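Local coordinates for protein beta-lactamase (Sebaldella termitidis, PDB 6N1N) that probably hydrolyses the beta-lactam ring of penicillin-like antibiotics, as a class D serine beta-lactamase that confers drug resistance, at residues Tyr125-Val130 / Ser142-Pro147. Residues are numbered along the deposited sequence; the frame is centred on the assembly and turned at random.
Sequences YGNQIV and SLKISP
Asn127 N donates a hydrogen bond to Lys144 O (2.9 Å) where a type II' beta turn, Tyr125 to Gln128, lies against the extended residues 143-145, with the CA of Gly126 only 4.0 Å from that of Ile145. Gly126 CA also makes a CA-H...O contact to Lys144 O, and its positive phi (65°) suits the turn. The Asn127 side chain does most of the polar work. With chi1 at 62°, its CG sits between the backbone N and the carbonyl carbon, which turns the amide onto the neighbouring backbone. ND2 gives a nearly straight bond to Ser142 O (3.0 Å, 161°), close to the planes of both groups, while OD1 takes Lys144 N on one face and Ile129 N on the other, the latter closing an Asx turn. Leu143 CD1 packs 3.3 Å from Asn127 OD1. On the buried flank, Ile145 CD1 stands over the centre of the Tyr125 ring, 3.6 Å from the centroid, a CH-pi contact, and Leu143 CD2 approaches the ring obliquely at CE2. Phe53 and Phe153 meet the same ring edge-to-face. The Lys144 amine leads away to a salt bridge with Glu195. One amide thus makes three bonds that fix its flip and tie together two parts of the loop between helices 113-122 and 147-159, and the side chain of Tyr125 lies about 9 Å from that of Ser51, the predicted acylated serine.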
loop_
_atom_site.group_PDB
_atom_site.type_symbol
_atom_site.label_atom_id
_atom_site.label_comp_id
_atom_site.label_asym_id
_atom_site.label_seq_id
_atom_site.Cartn_x
_atom_site.Cartn_y
_atom_site.Cartn_z
ATOM N N TYR A 125 8.486 -9.410 -2.472
ATOM C CA TYR A 125 8.153 -8.216 -1.704
ATOM C C TYR A 125 9.439 -7.548 -1.257
ATOM O O TYR A 125 9.911 -7.705 -0.126
ATOM C CB TYR A 125 7.238 -8.550 -0.544
ATOM C CG TYR A 125 6.480 -7.319 -0.049
ATOM C CD1 TYR A 125 5.264 -6.946 -0.628
ATOM C CD2 TYR A 125 7.012 -6.494 0.918
ATOM C CE1 TYR A 125 4.574 -5.815 -0.203
ATOM C CE2 TYR A 125 6.332 -5.347 1.355
ATOM C CZ TYR A 125 5.105 -5.025 0.795
ATOM O OH TYR A 125 4.444 -3.894 1.201
ATOM N N GLY A 126 9.999 -6.752 -2.169
ATOM C CA GLY A 126 11.129 -5.904 -1.822
ATOM C C GLY A 126 12.358 -6.710 -1.458
ATOM O O GLY A 126 12.674 -7.730 -2.085
ATOM N N ASN A 127 13.078 -6.254 -0.422
ATOM C CA ASN A 127 14.269 -6.981 -0.000
ATOM C C ASN A 127 13.954 -8.254 0.789
ATOM O O ASN A 127 14.871 -9.028 1.083
ATOM C CB ASN A 127 15.199 -6.070 0.820
ATOM C CG ASN A 127 14.567 -5.570 2.110
ATOM O OD1 ASN A 127 13.471 -5.983 2.493
ATOM N ND2 ASN A 127 15.286 -4.670 2.809
ATOM N N GLN A 128 12.680 -8.493 1.104
ATOM C CA GLN A 128 12.215 -9.714 1.763
ATOM C C GLN A 128 12.871 -9.941 3.116
ATOM O O GLN A 128 12.944 -11.080 3.573
ATOM C CB GLN A 128 12.427 -10.939 0.869
ATOM C CG GLN A 128 11.703 -10.825 -0.469
ATOM C CD GLN A 128 11.871 -12.045 -1.353
ATOM O OE1 GLN A 128 12.050 -13.155 -0.864
ATOM N NE2 GLN A 128 11.830 -11.838 -2.673
ATOM N N ILE A 129 13.290 -8.867 3.789
ATOM C CA ILE A 129 13.942 -8.961 5.101
ATOM C C ILE A 129 12.907 -8.932 6.230
ATOM O O ILE A 129 12.056 -8.039 6.283
ATOM C CB ILE A 129 14.960 -7.821 5.298
ATOM C CG1 ILE A 129 15.996 -7.743 4.177
ATOM C CG2 ILE A 129 15.660 -7.963 6.672
ATOM C CD1 ILE A 129 16.872 -8.913 4.038
ATOM N N VAL A 130 13.023 -9.882 7.157
ATOM C CA VAL A 130 12.285 -9.908 8.425
ATOM C C VAL A 130 13.312 -9.832 9.550
ATOM O O VAL A 130 14.148 -10.731 9.678
ATOM C CB VAL A 130 11.440 -11.185 8.552
ATOM C CG1 VAL A 130 10.711 -11.259 9.877
ATOM C CG2 VAL A 130 10.444 -11.291 7.376
ATOM N N SER A 142 13.570 -2.711 8.575
ATOM C CA SER A 142 14.224 -3.925 8.086
ATOM C C SER A 142 13.709 -4.225 6.692
ATOM O O SER A 142 14.465 -4.165 5.702
ATOM C CB SER A 142 13.991 -5.097 9.045
ATOM O OG SER A 142 12.628 -5.429 9.218
ATOM N N LEU A 143 12.428 -4.545 6.576
ATOM C CA LEU A 143 11.786 -4.738 5.282
ATOM C C LEU A 143 11.679 -3.423 4.517
ATOM O O LEU A 143 11.280 -2.389 5.059
ATOM C CB LEU A 143 10.396 -5.346 5.479
ATOM C CG LEU A 143 9.590 -5.653 4.210
ATOM C CD1 LEU A 143 10.309 -6.674 3.335
ATOM C CD2 LEU A 143 8.222 -6.217 4.553
ATOM N N LYS A 144 12.050 -3.458 3.246
ATOM C CA LYS A 144 11.976 -2.275 2.409
ATOM C C LYS A 144 11.533 -2.699 1.012
ATOM O O LYS A 144 11.850 -3.805 0.576
ATOM C CB LYS A 144 13.318 -1.537 2.299
ATOM C CG LYS A 144 13.891 -1.002 3.622
ATOM C CD LYS A 144 15.157 -0.153 3.348
ATOM C CE LYS A 144 15.895 0.245 4.612
ATOM N NZ LYS A 144 15.107 1.169 5.458
ATOM N N ILE A 145 10.846 -1.799 0.308
ATOM C CA ILE A 145 10.295 -2.092 -1.016
ATOM C C ILE A 145 10.260 -0.820 -1.850
ATOM O O ILE A 145 10.121 0.283 -1.331
ATOM C CB ILE A 145 8.885 -2.735 -0.900
ATOM C CG1 ILE A 145 8.379 -3.181 -2.276
ATOM C CG2 ILE A 145 7.864 -1.780 -0.232
ATOM C CD1 ILE A 145 7.200 -4.124 -2.194
ATOM N N SER A 146 10.467 -0.973 -3.175
ATOM C CA SER A 146 10.438 0.204 -4.035
ATOM C C SER A 146 9.042 0.412 -4.597
ATOM O O SER A 146 8.215 -0.503 -4.583
ATOM C CB SER A 146 11.411 0.049 -5.194
ATOM O OG SER A 146 10.933 -0.921 -6.122
ATOM N N PRO A 147 8.764 1.598 -5.150
ATOM C CA PRO A 147 7.466 1.794 -5.840
ATOM C C PRO A 147 7.226 0.837 -7.007
ATOM O O PRO A 147 6.124 0.305 -7.156
ATOM C CB PRO A 147 7.548 3.257 -6.304
ATOM C CG PRO A 147 8.458 3.913 -5.289
ATOM C CD PRO A 147 9.518 2.860 -5.024
#